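Local coordinates for ABC transporter, periplasmic solute-binding protein (PDB 4WED) that probably captures a solute in the periplasm, perhaps a peptide or a nickel complex, and delivers it to an ABC importer, at residues 55-60 / 246-251; 454-459 / 480-485. All blocks are in the same frame, centred on the assembly; numbering follows the deposited sequence.

Contact 1 of 2, residues 55-60 / 246-251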
loop_
_atom_site.group_PDB
_atom_site.type_symbol
_atom_site.label_atom_id
_atom_site.label_comp_id
_atom_site.label_asym_id
_atom_site.label_seq_id
_atom_site.Cartn_x
_atom_site.Cartn_y
_atom_site.Cartn_z
ATOM N N TYR A 55 15.842 -8.195 5.244
ATOM C CA TYR A 55 16.197 -9.230 4.264
ATOM C C TYR A 55 15.106 -10.266 3.940
ATOM O O TYR A 55 15.288 -11.094 3.049
ATOM C CB TYR A 55 17.483 -9.952 4.710
ATOM C CG TYR A 55 18.678 -9.026 4.794
ATOM C CD1 TYR A 55 19.310 -8.546 3.636
ATOM C CD2 TYR A 55 19.170 -8.623 6.023
ATOM C CE1 TYR A 55 20.398 -7.691 3.712
ATOM C CE2 TYR A 55 20.253 -7.766 6.115
ATOM C CZ TYR A 55 20.866 -7.298 4.965
ATOM O OH TYR A 55 21.952 -6.444 5.101
ATOM N N ALA A 56 13.993 -10.257 4.653
ATOM C CA ALA A 56 12.976 -11.280 4.427
ATOM C C ALA A 56 11.848 -10.831 3.518
ATOM O O ALA A 56 11.623 -9.638 3.312
ATOM C CB ALA A 56 12.387 -11.753 5.742
ATOM N N ILE A 57 11.138 -11.819 2.983
ATOM C CA ILE A 57 9.797 -11.602 2.464
ATOM C C ILE A 57 8.874 -11.329 3.663
ATOM O O ILE A 57 8.718 -12.178 4.527
ATOM C CB ILE A 57 9.257 -12.836 1.694
ATOM C CG1 ILE A 57 10.143 -13.177 0.499
ATOM C CG2 ILE A 57 7.810 -12.594 1.238
ATOM C CD1 ILE A 57 9.689 -14.417 -0.241
ATOM N N TRP A 58 8.252 -10.148 3.674
ATOM C CA TRP A 58 7.385 -9.687 4.782
ATOM C C TRP A 58 6.282 -10.679 5.129
ATOM O O TRP A 58 6.074 -11.011 6.282
ATOM C CB TRP A 58 6.758 -8.335 4.454
ATOM C CG TRP A 58 7.758 -7.221 4.244
ATOM C CD1 TRP A 58 8.310 -6.432 5.189
ATOM C CD2 TRP A 58 8.280 -6.764 2.987
ATOM N NE1 TRP A 58 9.175 -5.524 4.617
ATOM C CE2 TRP A 58 9.157 -5.694 3.264
ATOM C CE3 TRP A 58 8.077 -7.153 1.655
ATOM C CZ2 TRP A 58 9.854 -5.020 2.265
ATOM C CZ3 TRP A 58 8.767 -6.490 0.651
ATOM C CH2 TRP A 58 9.655 -5.429 0.965
ATOM N N ALA A 59 5.580 -11.164 4.118
ATOM C CA ALA A 59 4.498 -12.096 4.343
ATOM C C ALA A 59 4.902 -13.340 5.130
ATOM O O ALA A 59 4.095 -13.940 5.812
ATOM C CB ALA A 59 3.900 -12.482 3.009
ATOM N N ILE A 60 6.160 -13.723 5.055
ATOM C CA ILE A 60 6.654 -14.892 5.810
ATOM C C ILE A 60 6.802 -14.550 7.251
ATOM O O ILE A 60 6.399 -15.334 8.110
ATOM C CB ILE A 60 8.052 -15.355 5.337
ATOM C CG1 ILE A 60 8.043 -15.723 3.843
ATOM C CG2 ILE A 60 8.540 -16.555 6.134
ATOM C CD1 ILE A 60 7.072 -16.822 3.437
ATOM N N PHE A 246 1.995 -8.829 -4.799
ATOM C CA PHE A 246 3.121 -8.029 -5.320
ATOM C C PHE A 246 4.470 -8.414 -4.743
ATOM O O PHE A 246 5.458 -8.446 -5.461
ATOM C CB PHE A 246 2.929 -6.536 -5.092
ATOM C CG PHE A 246 2.025 -5.885 -6.095
ATOM C CD1 PHE A 246 2.446 -5.705 -7.415
ATOM C CD2 PHE A 246 0.748 -5.441 -5.727
ATOM C CE1 PHE A 246 1.604 -5.098 -8.348
ATOM C CE2 PHE A 246 -0.093 -4.839 -6.651
ATOM C CZ PHE A 246 0.336 -4.660 -7.959
ATOM N N TRP A 247 4.504 -8.697 -3.451
ATOM C CA TRP A 247 5.767 -9.000 -2.776
ATOM C C TRP A 247 5.786 -10.415 -2.258
ATOM O O TRP A 247 6.377 -10.706 -1.204
ATOM C CB TRP A 247 6.006 -8.007 -1.625
ATOM C CG TRP A 247 5.966 -6.636 -2.128
ATOM C CD1 TRP A 247 5.092 -5.662 -1.779
ATOM C CD2 TRP A 247 6.779 -6.103 -3.164
ATOM N NE1 TRP A 247 5.335 -4.532 -2.500
ATOM C CE2 TRP A 247 6.374 -4.775 -3.359
ATOM C CE3 TRP A 247 7.846 -6.607 -3.918
ATOM C CZ2 TRP A 247 6.988 -3.940 -4.292
ATOM C CZ3 TRP A 247 8.459 -5.781 -4.837
ATOM C CH2 TRP A 247 8.023 -4.465 -5.026
ATOM N N ILE A 248 5.126 -11.295 -2.989
ATOM C CA ILE A 248 5.103 -12.701 -2.624
ATOM C C ILE A 248 5.301 -13.520 -3.908
ATOM O O ILE A 248 6.369 -14.090 -4.126
ATOM C CB ILE A 248 3.788 -13.032 -1.873
ATOM C CG1 ILE A 248 3.701 -12.238 -0.547
ATOM C CG2 ILE A 248 3.651 -14.518 -1.627
ATOM C CD1 ILE A 248 2.298 -12.197 0.028
ATOM N N ALA A 249 4.298 -13.537 -4.769
ATOM C CA ALA A 249 4.369 -14.298 -6.026
ATOM C C ALA A 249 3.448 -13.643 -7.049
ATOM O O ALA A 249 2.359 -14.140 -7.297
ATOM C CB ALA A 249 3.972 -15.751 -5.796
ATOM N N PRO A 250 3.888 -12.511 -7.634
ATOM C CA PRO A 250 2.997 -11.723 -8.448
ATOM C C PRO A 250 2.321 -12.529 -9.568
ATOM O O PRO A 250 2.837 -13.529 -10.039
ATOM C CB PRO A 250 3.914 -10.654 -9.048
ATOM C CG PRO A 250 5.080 -10.598 -8.146
ATOM C CD PRO A 250 5.270 -12.014 -7.728
ATOM N N LEU A 251 1.174 -12.034 -9.986
ATOM C CA LEU A 251 0.346 -12.705 -10.942
ATOM C C LEU A 251 -0.287 -11.598 -11.763
ATOM O O LEU A 251 -1.216 -10.946 -11.295
ATOM C CB LEU A 251 -0.697 -13.466 -10.155
ATOM C CG LEU A 251 -1.809 -14.185 -10.879
ATOM C CD1 LEU A 251 -1.264 -15.457 -11.485
ATOM C CD2 LEU A 251 -2.917 -14.507 -9.893
HETATM O O HOH W 1 5.406 -9.747 1.261
#
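I57, at the N-cap position of the short helix 58-61, meets the loop 246-251 through its CG2 methyl, which rests 3.4 Å from the carbonyl oxygen O of W247. That methyl stands anti to the I57 backbone N (chi1 -60° for the CG1 branch), which turns it toward the loop, while CG1 lies beside the nitrogen. The backbone of I57 is hydrogen-bonded to A46, and I42 of strand 37-42 packs against its side chain.

W58 follows, its indole lying alongside that of W247 and pointing the same way. The six-membered ring of W58 sends its edge toward the face of the W247 five-membered ring, a T-shaped pair with centroids 5.5 Å apart and planes at 70°. CZ3 of W58 comes within 3.9 Å of W247 CB, which sits near the plane of the W58 ring. Y514 meets both indoles, edge-to-face with W58 and nearly parallel to W247. In the type 2 periplasmic-binding fold, two lobes close round the solute; a glycerol about 4 Å from the W58 side chain, though probably from the crystallisation liquor, may mark an aromatic-lined pocket here.

A59, one residue on, touches I248 CD1 with its CB at 3.4 Å and CG1 at 3.6 Å, for I248 extends its CG1 branch (chi2 163°) to the methyl. A water bridges the same two segments: it accepts from A59 N at 3.2 Å and donates to W247 O at 2.8 Å, joining the first turn of the helix to the loop where no direct hydrogen bond does.

Contact 2 of 2, residues 454-459 / 480-485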
loop_
_atom_site.group_PDB
_atom_site.type_symbol
_atom_site.label_atom_id
_atom_site.label_comp_id
_atom_site.label_asym_id
_atom_site.label_seq_id
_atom_site.Cartn_x
_atom_site.Cartn_y
_atom_site.Cartn_z
ATOM N N VAL A 454 1.146 28.172 -0.739
ATOM C CA VAL A 454 0.283 29.112 -0.047
ATOM C C VAL A 454 -1.031 28.402 0.264
ATOM O O VAL A 454 -1.572 28.575 1.348
ATOM C CB VAL A 454 0.111 30.477 -0.763
ATOM C CG1 VAL A 454 1.455 31.055 -1.179
ATOM C CG2 VAL A 454 -0.806 30.346 -1.950
ATOM N N ASN A 455 -1.506 27.549 -0.647
ATOM C CA ASN A 455 -2.880 27.014 -0.525
ATOM C C ASN A 455 -3.019 25.635 0.052
ATOM O O ASN A 455 -3.948 25.398 0.835
ATOM C CB ASN A 455 -3.580 27.065 -1.866
ATOM C CG ASN A 455 -3.749 28.485 -2.360
ATOM O OD1 ASN A 455 -3.078 28.915 -3.306
ATOM N ND2 ASN A 455 -4.621 29.240 -1.692
ATOM N N LEU A 456 -2.136 24.717 -0.350
ATOM C CA LEU A 456 -2.277 23.323 0.027
ATOM C C LEU A 456 -1.468 22.937 1.263
ATOM O O LEU A 456 -1.922 22.150 2.114
ATOM C CB LEU A 456 -1.827 22.441 -1.116
ATOM C CG LEU A 456 -2.102 20.943 -0.970
ATOM C CD1 LEU A 456 -3.563 20.675 -0.654
ATOM C CD2 LEU A 456 -1.692 20.172 -2.227
ATOM N N ASP A 457 -0.251 23.442 1.345
ATOM C CA ASP A 457 0.580 23.119 2.489
ATOM C C ASP A 457 -0.173 23.331 3.788
ATOM O O ASP A 457 -0.279 22.414 4.591
ATOM C CB ASP A 457 1.901 23.888 2.453
ATOM C CG ASP A 457 2.878 23.285 1.433
ATOM O OD1 ASP A 457 2.550 22.239 0.765
ATOM O OD2 ASP A 457 3.966 23.863 1.289
ATOM N N PRO A 458 -0.763 24.502 3.964
ATOM C CA PRO A 458 -1.465 24.730 5.218
ATOM C C PRO A 458 -2.493 23.664 5.549
ATOM O O PRO A 458 -2.693 23.319 6.694
ATOM C CB PRO A 458 -2.138 26.085 4.989
ATOM C CG PRO A 458 -1.226 26.787 4.059
ATOM C CD PRO A 458 -0.716 25.718 3.133
ATOM N N LEU A 459 -3.140 23.133 4.540
ATOM C CA LEU A 459 -4.204 22.169 4.756
ATOM C C LEU A 459 -3.589 20.830 5.066
ATOM O O LEU A 459 -4.086 20.096 5.928
ATOM C CB LEU A 459 -5.061 22.060 3.501
ATOM C CG LEU A 459 -5.673 23.374 3.019
ATOM C CD1 LEU A 459 -6.285 23.156 1.628
ATOM C CD2 LEU A 459 -6.702 23.871 4.034
ATOM N N ASP A 480 -10.961 18.256 -0.719
ATOM C CA ASP A 480 -11.844 19.254 -1.369
ATOM C C ASP A 480 -11.030 20.226 -2.181
ATOM O O ASP A 480 -11.395 20.600 -3.292
ATOM C CB ASP A 480 -12.655 20.063 -0.370
ATOM C CG ASP A 480 -13.521 19.203 0.544
ATOM O OD1 ASP A 480 -13.821 18.032 0.209
ATOM O OD2 ASP A 480 -13.916 19.718 1.624
ATOM N N TRP A 481 -9.911 20.645 -1.624
ATOM C CA TRP A 481 -9.025 21.515 -2.373
ATOM C C TRP A 481 -8.617 20.893 -3.709
ATOM O O TRP A 481 -8.714 21.505 -4.790
ATOM C CB TRP A 481 -7.759 21.797 -1.578
ATOM C CG TRP A 481 -7.055 22.920 -2.137
ATOM C CD1 TRP A 481 -7.325 24.223 -1.918
ATOM C CD2 TRP A 481 -6.009 22.876 -3.101
ATOM N NE1 TRP A 481 -6.490 25.009 -2.665
ATOM C CE2 TRP A 481 -5.661 24.204 -3.395
ATOM C CE3 TRP A 481 -5.330 21.843 -3.748
ATOM C CZ2 TRP A 481 -4.643 24.535 -4.293
ATOM C CZ3 TRP A 481 -4.313 22.175 -4.656
ATOM C CH2 TRP A 481 -3.988 23.508 -4.918
ATOM N N LEU A 482 -8.133 19.674 -3.612
ATOM C CA LEU A 482 -7.594 19.002 -4.783
ATOM C C LEU A 482 -8.681 18.850 -5.862
ATOM O O LEU A 482 -8.431 19.094 -7.039
ATOM C CB LEU A 482 -7.057 17.617 -4.411
ATOM C CG LEU A 482 -5.801 17.555 -3.559
ATOM C CD1 LEU A 482 -5.686 16.191 -2.890
ATOM C CD2 LEU A 482 -4.555 17.821 -4.392
ATOM N N ARG A 483 -9.849 18.416 -5.412
ATOM C CA ARG A 483 -11.027 18.192 -6.243
ATOM C C ARG A 483 -11.616 19.486 -6.824
ATOM O O ARG A 483 -11.829 19.560 -8.017
ATOM C CB ARG A 483 -12.097 17.436 -5.447
ATOM C CG ARG A 483 -13.390 17.184 -6.207
ATOM C CD ARG A 483 -14.302 16.192 -5.509
ATOM N NE ARG A 483 -15.159 15.485 -6.470
ATOM C CZ ARG A 483 -16.278 15.975 -7.021
ATOM N NH1 ARG A 483 -16.730 17.209 -6.737
ATOM N NH2 ARG A 483 -16.964 15.219 -7.873
ATOM N N ASP A 484 -11.852 20.505 -6.008
ATOM C CA ASP A 484 -12.391 21.760 -6.544
ATOM C C ASP A 484 -11.405 22.443 -7.464
ATOM O O ASP A 484 -11.808 23.129 -8.357
ATOM C CB ASP A 484 -12.778 22.727 -5.442
ATOM C CG ASP A 484 -13.748 22.118 -4.453
ATOM O OD1 ASP A 484 -14.458 21.126 -4.791
ATOM O OD2 ASP A 484 -13.767 22.604 -3.315
ATOM N N ASN A 485 -10.109 22.255 -7.260
ATOM C CA ASN A 485 -9.119 22.912 -8.102
ATOM C C ASN A 485 -8.615 22.027 -9.233
ATOM O O ASN A 485 -7.834 22.486 -10.058
ATOM C CB ASN A 485 -7.940 23.362 -7.267
ATOM C CG ASN A 485 -8.315 24.447 -6.316
ATOM O OD1 ASN A 485 -8.438 25.575 -6.723
ATOM N ND2 ASN A 485 -8.531 24.111 -5.050
#
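The segments 454-459 and 480-485 come nearest in backbone at L456 and W481, whose CA atoms are 7.4 Å apart. In the first, 454-456 have helical torsions without the regular bonds, and the segment runs on into helix 457-465; the second lies on helix 471-485. No hydrogen bond links them, and the meeting of their side chains is apolar.

W481 carries most of it. Its indole reaches across because CG is anti to the backbone N (chi1 -165°), and three residues of the other segment gather round it. L456 crosses it obliquely, placing CB over one face near the rim and CD1 3.7 Å from CE3 of W481. The other methyl of the same leucine, CD2, extends to L482 CD2 at 4.3 Å. L459 crosses the indole at about a right angle, its CD1 lying 3.8 Å from W481 CB, at the root of the ring. N455 supplies its CB, 3.7 Å from W481 NE1.

Over the ring face opposite L456 CB, toward the rim, sits the amide nitrogen ND2 of N485, 3.1 Å above the W481 plane. It donates to W481 O at 2.6 Å, with an N-H...O angle of 155°, and N485 N donates to the same oxygen from the other face of the carbonyl plane. An alanine in place of W481 would probably leave L456 CD1 and N455 CB without the indole they pack on, opening a gap there.

V478, one turn earlier on helix 471-485, also touches both L456 and L459. Together they form the apolar seam of a helical hairpin, two helices consecutive in sequence, 457-465 and 471-485, held near the start of one and toward the far end of the other.

How the contacts relate
Read together, the two contacts show how chemistry can differ between two places in one fold. Contact 1 is the more buried, about 13 Å from the chain's centre, and joins parts of the chain 186 residues apart; contact 2 lies about 23 Å out, partly buried, and joins neighbouring helices only 21 residues apart. They share no element, stand on opposite sides of the centre, and their centres are about 36 Å apart. Each buries a similar area without a direct hydrogen bond across it. In contact 1, however, aromatic stacking and a bridging water accompany the aliphatic contacts, whereas in contact 2 one tryptophan meets aliphatic groups across the contact and has an asparagine amide of its own helix over one face.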